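Local coordinates for DegV family protein (Eubacterium eligens, PDB 3FDJ) that is of unknown function but, as a member of the DegV family, probably binds a fatty acid or similar lipid, at residues V7-C12 / V81-G86; G56-A61 / L162-Q167; A166-V171 / S263-R268. All blocks are in the same frame, centred on the assembly; numbering follows the deposited sequence. Where two conformers were deposited one is given.

Overall arrangement
From the N terminus the chain runs through strand 5-9, and interaction 1 brings it back beside that strand at 77-82, closing a loop of 68 residues inside the first sheet. Interaction 2 opens within that loop, at 56-61, and closes beyond it on helix 163-167, so the two cross; it ties an edge of the first sheet to the lobe built on the second. Interaction 3 shares A166 and Q167 with it and closes on helix 260-266 after 91 intervening residues. Interactions 2 and 3 touch through S58 with Y264 and T60 with Y265. Interaction 1 lies deeper, its centre about 18 Å from that of interaction 2 and about 16 Å from that of interaction 3.

Interaction 1 (V7-C12 / V81-G86); sequences VADSAC and VTITAG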
loop_
_atom_site.group_PDB
_atom_site.type_symbol
_atom_site.label_atom_id
_atom_site.label_comp_id
_atom_site.label_asym_id
_atom_site.label_seq_id
_atom_site.Cartn_x
_atom_site.Cartn_y
_atom_site.Cartn_z
ATOM N N VAL A 7 -10.977 -4.949 7.113
ATOM C CA VAL A 7 -10.695 -3.546 7.405
ATOM C C VAL A 7 -9.253 -3.270 7.000
ATOM O O VAL A 7 -8.375 -4.145 7.168
ATOM C CB VAL A 7 -10.907 -3.238 8.911
ATOM C CG1 VAL A 7 -10.637 -1.768 9.237
ATOM C CG2 VAL A 7 -12.358 -3.586 9.356
ATOM N N ALA A 8 -8.992 -2.084 6.455
ATOM C CA ALA A 8 -7.613 -1.706 6.148
ATOM C C ALA A 8 -7.431 -0.230 6.314
ATOM O O ALA A 8 -8.369 0.535 6.151
ATOM C CB ALA A 8 -7.246 -2.120 4.717
ATOM N N ASP A 9 -6.213 0.202 6.633
ATOM C CA ASP A 9 -5.953 1.612 6.514
ATOM C C ASP A 9 -5.919 2.067 5.046
ATOM O O ASP A 9 -5.745 1.268 4.111
ATOM C CB ASP A 9 -4.725 2.033 7.282
ATOM C CG ASP A 9 -3.479 1.514 6.683
ATOM O OD1 ASP A 9 -3.162 1.935 5.529
ATOM O OD2 ASP A 9 -2.788 0.722 7.377
ATOM N N SER A 10 -6.076 3.374 4.869
ATOM C CA SER A 10 -6.241 3.976 3.545
ATOM C C SER A 10 -4.985 3.898 2.660
ATOM O O SER A 10 -5.059 4.204 1.476
ATOM C CB SER A 10 -6.698 5.435 3.698
ATOM O OG SER A 10 -5.664 6.251 4.237
ATOM N N ALA A 11 -3.855 3.457 3.215
ATOM C CA ALA A 11 -2.675 3.149 2.389
ATOM C C ALA A 11 -2.939 2.004 1.405
ATOM O O ALA A 11 -2.126 1.794 0.506
ATOM C CB ALA A 11 -1.470 2.842 3.236
ATOM N N CYS A 12 -4.048 1.279 1.564
ATOM C CA CYS A 12 -4.420 0.230 0.608
ATOM C C CYS A 12 -4.972 0.782 -0.714
ATOM O O CYS A 12 -5.150 0.031 -1.670
ATOM C CB CYS A 12 -5.418 -0.739 1.231
ATOM S SG CYS A 12 -7.050 -0.076 1.417
ATOM N N VAL A 81 -5.903 -5.130 7.902
ATOM C CA VAL A 81 -4.598 -5.068 7.222
ATOM C C VAL A 81 -4.020 -3.670 7.388
ATOM O O VAL A 81 -4.713 -2.677 7.159
ATOM C CB VAL A 81 -4.725 -5.447 5.739
ATOM C CG1 VAL A 81 -3.338 -5.418 5.033
ATOM C CG2 VAL A 81 -5.375 -6.844 5.602
ATOM N N THR A 82 -2.776 -3.585 7.842
ATOM C CA THR A 82 -2.147 -2.292 8.055
ATOM C C THR A 82 -0.882 -2.126 7.221
ATOM O O THR A 82 -0.249 -3.083 6.820
ATOM C CB THR A 82 -1.772 -2.003 9.542
ATOM O OG1 THR A 82 -0.619 -2.756 9.930
ATOM C CG2 THR A 82 -2.954 -2.310 10.527
ATOM N N ILE A 83 -0.548 -0.873 6.959
ATOM C CA ILE A 83 0.743 -0.489 6.404
ATOM C C ILE A 83 1.844 -0.941 7.382
ATOM O O ILE A 83 1.618 -1.071 8.595
ATOM C CB ILE A 83 0.752 1.038 6.140
ATOM C CG1 ILE A 83 2.106 1.550 5.582
ATOM C CG2 ILE A 83 0.377 1.768 7.391
ATOM C CD1 ILE A 83 1.976 2.927 4.932
ATOM N N THR A 84 3.018 -1.221 6.831
ATOM C CA THR A 84 4.156 -1.713 7.581
ATOM C C THR A 84 4.389 -1.052 8.946
ATOM O O THR A 84 4.473 0.186 9.095
ATOM C CB THR A 84 5.448 -1.624 6.739
ATOM O OG1 THR A 84 6.552 -2.039 7.548
ATOM C CG2 THR A 84 5.679 -0.208 6.196
ATOM N N ALA A 85 4.512 -1.909 9.951
ATOM C CA ALA A 85 4.878 -1.465 11.285
ATOM C C ALA A 85 6.307 -0.926 11.291
ATOM O O ALA A 85 6.717 -0.239 12.222
ATOM C CB ALA A 85 4.745 -2.621 12.266
ATOM N N GLY A 86 7.064 -1.231 10.246
ATOM C CA GLY A 86 8.427 -0.765 10.118
ATOM C C GLY A 86 8.543 0.697 9.762
ATOM O O GLY A 86 9.642 1.264 9.887
#
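The flat carboxylate of D9 reaches across to T82 and I83. CA of T82 lies off its plane on one side, 3.2 Å from D9 OD2, and the CG2 methyl of I83 lies off it on the other, less certainly because I83 was modelled in two conformers. Both oxygens accept a backbone N-H: OD2 takes I83 N on its syn lone pair, at 2.8 Å and fairly straight (162°), while OD1 takes A11 N on its anti lone pair at 2.9 Å. The second bond closes an Asx turn, and it ties the short 3-10 turn 10-12 to the carboxylate that grips the other segment. A chi1 of 69° tucks D9 CG back over the main chain, which swings the carboxylate toward I83. With an alanine here, the N-H groups of I83 and A11 would probably both be left without their acceptor, and turn 10-12 would be freer to shift against 81-86. A hexaethylene glycol, probably from the crystallisation liquor, lies near I83.

Before D9 in the chain the backbones pair directly. V81 N donates to V7 O at 2.8 Å and D9 N to V81 O at 3.3 Å, the two bonds that flank A8 in a parallel bridge with V81. A8 CB and V81 CB, 4.3 Å apart, share the face covered by L126 of helix 120-134. Adjacent parallel strands whose C-terminal ends lead into loops, probably the ligand-facing rim in the DegV fold, are characteristic of a parallel alpha/beta sheet.

Interaction 2 (G56-A61 / L162-Q167); sequences GRSYTA and LHNLAQ
Q167 buries the most surface here, and its partner is S58, met at both ends of the glutamine amide. OE1 accepts the backbone N-H of S58 at 3.2 Å; the angle at hydrogen is 160°, but the donor stands 48° out of the amide's carbonyl plane, above it rather than on a lone pair. The same OE1 rests 3.4 Å from CA of R57, so the oxygen lies against the backbone of R57 and S58. On the other side of the amide, NE2 donates to N164 OD1, one turn back on its own helix, at 3.0 Å, with that oxygen close to the Q167 amide plane. The two bonds, with a water on NE2, are consistent with this orientation of the amide. The side chain first folds in over its own backbone (chi1 75°) and then runs extended toward S58.

Strand 59-61 runs antiparallel to 21-30 in the first sheet, whereas helix 163-167 follows strand 153-159 of the second, so this contact bridges the two lobes of the DegV fold.

The water finishes the polar link. It accepts from Q167 NE2 at 3.1 Å, donates to G56 O at 2.8 Å and is hydrogen-bonded to S58 OG at 2.7 Å, linking the extended segment 56-58 to the glutamine. S58 OG also bonds Y264 OH of helix 260-266, which makes the serine a node between three elements. N164 lends its OD1 to Q167 while its ND2 bonds Y264 O, holding that second-shell asparagine against helix 260-266.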
loop_
_atom_site.group_PDB
_atom_site.type_symbol
_atom_site.label_atom_id
_atom_site.label_comp_id
_atom_site.label_asym_id
_atom_site.label_seq_id
_atom_site.Cartn_x
_atom_site.Cartn_y
_atom_site.Cartn_z
ATOM N N GLY A 56 6.803 24.852 3.534
ATOM C CA GLY A 56 7.049 24.326 4.870
ATOM C C GLY A 56 6.963 22.810 4.972
ATOM O O GLY A 56 6.850 22.101 3.967
ATOM N N ARG A 57 7.019 22.314 6.199
ATOM C CA ARG A 57 6.981 20.887 6.441
ATOM C C ARG A 57 5.565 20.364 6.286
ATOM O O ARG A 57 4.602 21.100 6.463
ATOM C CB ARG A 57 7.488 20.584 7.848
ATOM C CG ARG A 57 8.928 21.019 8.071
ATOM C CD ARG A 57 9.245 21.172 9.543
ATOM N NE ARG A 57 9.115 22.554 10.008
ATOM C CZ ARG A 57 8.060 23.040 10.658
ATOM N NH1 ARG A 57 7.016 22.276 10.924
ATOM N NH2 ARG A 57 8.047 24.295 11.050
ATOM N N SER A 58 5.453 19.088 5.941
ATOM C CA SER A 58 4.172 18.415 5.931
ATOM C C SER A 58 4.362 17.070 6.608
ATOM O O SER A 58 5.487 16.564 6.699
ATOM C CB SER A 58 3.619 18.254 4.515
ATOM O OG SER A 58 4.586 17.695 3.657
ATOM N N TYR A 59 3.248 16.521 7.074
ATOM C CA TYR A 59 3.235 15.411 8.013
ATOM C C TYR A 59 2.125 14.442 7.689
ATOM O O TYR A 59 1.174 14.802 7.010
ATOM C CB TYR A 59 2.958 15.932 9.422
ATOM C CG TYR A 59 3.850 17.062 9.852
ATOM C CD1 TYR A 59 5.095 16.808 10.416
ATOM C CD2 TYR A 59 3.467 18.374 9.668
ATOM C CE1 TYR A 59 5.935 17.846 10.796
ATOM C CE2 TYR A 59 4.281 19.412 10.056
ATOM C CZ TYR A 59 5.514 19.139 10.620
ATOM O OH TYR A 59 6.329 20.173 11.004
ATOM N N THR A 60 2.249 13.208 8.183
ATOM C CA THR A 60 1.156 12.271 8.151
ATOM C C THR A 60 0.870 11.751 9.556
ATOM O O THR A 60 1.737 11.772 10.431
ATOM C CB THR A 60 1.418 11.084 7.175
ATOM O OG1 THR A 60 2.594 10.353 7.567
ATOM C CG2 THR A 60 1.594 11.618 5.744
ATOM N N ALA A 61 -0.348 11.273 9.755
ATOM C CA ALA A 61 -0.757 10.720 11.043
ATOM C C ALA A 61 -1.556 9.446 10.828
ATOM O O ALA A 61 -2.356 9.360 9.893
ATOM C CB ALA A 61 -1.597 11.729 11.800
ATOM N N LEU A 162 11.475 11.730 -3.741
ATOM C CA LEU A 162 11.407 11.129 -2.416
ATOM C C LEU A 162 11.483 12.199 -1.334
ATOM O O LEU A 162 11.847 11.918 -0.200
ATOM C CB LEU A 162 12.526 10.089 -2.245
ATOM C CG LEU A 162 12.377 8.851 -3.151
ATOM C CD1 LEU A 162 13.006 9.091 -4.504
ATOM C CD2 LEU A 162 12.973 7.614 -2.494
ATOM N N HIS A 163 11.073 13.426 -1.672
ATOM C CA HIS A 163 11.181 14.534 -0.738
ATOM C C HIS A 163 10.303 14.319 0.508
ATOM O O HIS A 163 10.741 14.560 1.638
ATOM C CB HIS A 163 10.778 15.817 -1.449
ATOM C CG HIS A 163 10.747 17.011 -0.564
ATOM N ND1 HIS A 163 11.891 17.621 -0.104
ATOM C CD2 HIS A 163 9.707 17.727 -0.073
ATOM C CE1 HIS A 163 11.556 18.653 0.652
ATOM N NE2 HIS A 163 10.238 18.746 0.677
ATOM N N ASN A 164 9.072 13.878 0.297
ATOM C CA ASN A 164 8.152 13.661 1.429
ATOM C C ASN A 164 8.576 12.498 2.335
ATOM O O ASN A 164 8.506 12.591 3.577
ATOM C CB ASN A 164 6.707 13.524 0.924
ATOM C CG ASN A 164 6.199 14.804 0.287
ATOM O OD1 ASN A 164 6.683 15.892 0.599
ATOM N ND2 ASN A 164 5.233 14.682 -0.614
ATOM N N LEU A 165 9.028 11.400 1.739
ATOM C CA LEU A 165 9.647 10.332 2.513
ATOM C C LEU A 165 10.835 10.846 3.329
ATOM O O LEU A 165 10.932 10.591 4.526
ATOM C CB LEU A 165 10.110 9.178 1.612
ATOM C CG LEU A 165 9.013 8.286 1.049
ATOM C CD1 LEU A 165 9.520 7.589 -0.226
ATOM C CD2 LEU A 165 8.484 7.291 2.077
ATOM N N ALA A 166 11.719 11.593 2.676
ATOM C CA ALA A 166 12.939 12.071 3.307
ATOM C C ALA A 166 12.653 13.072 4.416
ATOM O O ALA A 166 13.244 12.964 5.490
ATOM C CB ALA A 166 13.914 12.671 2.268
ATOM N N GLN A 167 11.734 14.019 4.196
ATOM C CA GLN A 167 11.492 15.031 5.230
ATOM C C GLN A 167 10.820 14.409 6.443
ATOM O O GLN A 167 10.901 14.961 7.526
ATOM C CB GLN A 167 10.679 16.223 4.712
ATOM C CG GLN A 167 9.202 15.953 4.506
ATOM C CD GLN A 167 8.400 17.210 4.191
ATOM O OE1 GLN A 167 8.374 18.162 4.986
ATOM N NE2 GLN A 167 7.711 17.205 3.053
HETATM O O HOH W 1 5.994 19.803 2.632
#

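Interaction 3 (A166-V171 / S263-R268); sequences AQNGRV and SYYAER
A Schellman motif ends helix 163-167, with G169 at positive phi as its C-prime residue, and the side chains on either side of that glycine, N168 and R170, meet Y264 and Y265 at the end of helix 260-266. G169 N bonds A166 O and R170 N bonds L165 O, which turns the chain so that both side chains face the tyrosines.

N168 ND2 comes in at the edge of the Y264 ring, near its plane, and makes a weak hydrogen bond to Y264 OH, 3.1 Å long and bent to 134°. Its own stronger acceptor is N164 O, and the tyrosine hydroxyl is bonded to S58 OG.

R170 runs extended from CG to NE, carrying NH2 to 2.9 Å from Y265 OH with the guanidinium steep to the ring; NE bonds M87 O, while Y265 OH bonds T60 OG1. A hexaethylene glycol, probably from the crystallisation liquor, lies against R170 and may mark a pocket.

The neighbouring tyrosines leave the helix differently, with chi1 of 174° for Y264 and -81° for Y265, and this difference sets the edge of the Y264 ring over the face of Y265. The rings meet at a steep angle, CD2 of Y264 sitting 3.5 Å above the centre of the Y265 ring. N168 CB lies 3.8 Å from Y265 OH.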
loop_
_atom_site.group_PDB
_atom_site.type_symbol
_atom_site.label_atom_id
_atom_site.label_comp_id
_atom_site.label_asym_id
_atom_site.label_seq_id
_atom_site.Cartn_x
_atom_site.Cartn_y
_atom_site.Cartn_z
ATOM N N ALA A 166 11.719 11.593 2.676
ATOM C CA ALA A 166 12.939 12.071 3.307
ATOM C C ALA A 166 12.653 13.072 4.416
ATOM O O ALA A 166 13.244 12.964 5.490
ATOM C CB ALA A 166 13.914 12.671 2.268
ATOM N N GLN A 167 11.734 14.019 4.196
ATOM C CA GLN A 167 11.492 15.031 5.230
ATOM C C GLN A 167 10.820 14.409 6.443
ATOM O O GLN A 167 10.901 14.961 7.526
ATOM C CB GLN A 167 10.679 16.223 4.712
ATOM C CG GLN A 167 9.202 15.953 4.506
ATOM C CD GLN A 167 8.400 17.210 4.191
ATOM O OE1 GLN A 167 8.374 18.162 4.986
ATOM N NE2 GLN A 167 7.711 17.205 3.053
ATOM N N ASN A 168 10.168 13.264 6.253
ATOM C CA ASN A 168 9.543 12.536 7.360
ATOM C C ASN A 168 10.398 11.406 7.948
ATOM O O ASN A 168 9.899 10.598 8.751
ATOM C CB ASN A 168 8.165 12.023 6.924
ATOM C CG ASN A 168 7.126 13.128 6.888
ATOM O OD1 ASN A 168 6.660 13.595 7.940
ATOM N ND2 ASN A 168 6.775 13.572 5.699
ATOM N N GLY A 169 11.675 11.360 7.566
ATOM C CA GLY A 169 12.624 10.390 8.104
ATOM C C GLY A 169 12.405 8.963 7.649
ATOM O O GLY A 169 12.834 8.028 8.327
ATOM N N ARG A 170 11.743 8.775 6.512
ATOM C CA ARG A 170 11.423 7.417 6.063
ATOM C C ARG A 170 12.340 6.857 4.976
ATOM O O ARG A 170 12.226 5.678 4.610
ATOM C CB ARG A 170 9.940 7.336 5.688
ATOM C CG ARG A 170 9.140 7.362 6.979
ATOM C CD ARG A 170 7.693 7.615 6.822
ATOM N NE ARG A 170 7.067 7.304 8.105
ATOM C CZ ARG A 170 6.436 8.165 8.897
ATOM N NH1 ARG A 170 5.939 7.738 10.048
ATOM N NH2 ARG A 170 6.271 9.437 8.546
ATOM N N VAL A 171 13.249 7.681 4.478
ATOM C CA VAL A 171 14.298 7.217 3.578
ATOM C C VAL A 171 15.519 8.076 3.845
ATOM O O VAL A 171 15.375 9.226 4.270
ATOM C CB VAL A 171 13.852 7.321 2.087
ATOM C CG1 VAL A 171 13.994 8.771 1.570
ATOM C CG2 VAL A 171 14.626 6.365 1.213
ATOM N N SER A 263 -0.210 8.679 -2.476
ATOM C CA SER A 263 0.095 9.813 -3.375
ATOM C C SER A 263 1.061 10.783 -2.704
ATOM O O SER A 263 1.977 11.276 -3.346
ATOM C CB SER A 263 -1.178 10.528 -3.841
ATOM O OG SER A 263 -1.978 9.680 -4.671
ATOM N N TYR A 264 0.892 10.999 -1.401
ATOM C CA TYR A 264 1.793 11.879 -0.655
ATOM C C TYR A 264 3.238 11.344 -0.653
ATOM O O TYR A 264 4.165 12.091 -0.940
ATOM C CB TYR A 264 1.275 12.105 0.781
ATOM C CG TYR A 264 2.217 12.892 1.644
ATOM C CD1 TYR A 264 2.284 14.276 1.524
ATOM C CD2 TYR A 264 3.069 12.269 2.551
ATOM C CE1 TYR A 264 3.179 15.017 2.269
ATOM C CE2 TYR A 264 3.972 13.028 3.338
ATOM C CZ TYR A 264 4.012 14.397 3.184
ATOM O OH TYR A 264 4.878 15.178 3.907
ATOM N N TYR A 265 3.410 10.066 -0.338
ATOM C CA TYR A 265 4.741 9.491 -0.161
ATOM C C TYR A 265 5.396 9.006 -1.451
ATOM O O TYR A 265 6.625 9.074 -1.576
ATOM C CB TYR A 265 4.705 8.375 0.891
ATOM C CG TYR A 265 4.736 8.893 2.311
ATOM C CD1 TYR A 265 5.828 9.644 2.773
ATOM C CD2 TYR A 265 3.670 8.667 3.199
ATOM C CE1 TYR A 265 5.864 10.136 4.078
ATOM C CE2 TYR A 265 3.714 9.146 4.504
ATOM C CZ TYR A 265 4.810 9.865 4.934
ATOM O OH TYR A 265 4.850 10.378 6.210
ATOM N N ALA A 266 4.607 8.519 -2.403
ATOM C CA ALA A 266 5.160 8.123 -3.717
ATOM C C ALA A 266 5.395 9.310 -4.646
ATOM O O ALA A 266 6.266 9.260 -5.521
ATOM C CB ALA A 266 4.285 7.069 -4.393
ATOM N N GLU A 267 4.607 10.359 -4.448
ATOM C CA GLU A 267 4.676 11.636 -5.180
ATOM C C GLU A 267 4.256 11.545 -6.640
ATOM O O GLU A 267 4.105 10.468 -7.200
ATOM C CB GLU A 267 6.025 12.332 -4.998
ATOM C CG GLU A 267 6.253 12.674 -3.536
ATOM C CD GLU A 267 7.357 13.685 -3.295
ATOM O OE1 GLU A 267 7.376 14.734 -3.988
ATOM O OE2 GLU A 267 8.168 13.440 -2.368
ATOM N N ARG A 268 4.013 12.707 -7.230
ATOM C CA ARG A 268 3.578 12.768 -8.605
ATOM C C ARG A 268 4.552 12.000 -9.484
ATOM O O ARG A 268 5.773 12.151 -9.365
ATOM C CB ARG A 268 3.502 14.224 -9.074
ATOM C CG ARG A 268 2.431 14.478 -10.059
ATOM C CD ARG A 268 2.099 15.976 -10.078
ATOM N NE ARG A 268 0.672 16.201 -9.878
ATOM C CZ ARG A 268 0.129 17.325 -9.410
ATOM N NH1 ARG A 268 0.888 18.357 -9.051
ATOM N NH2 ARG A 268 -1.189 17.414 -9.294
#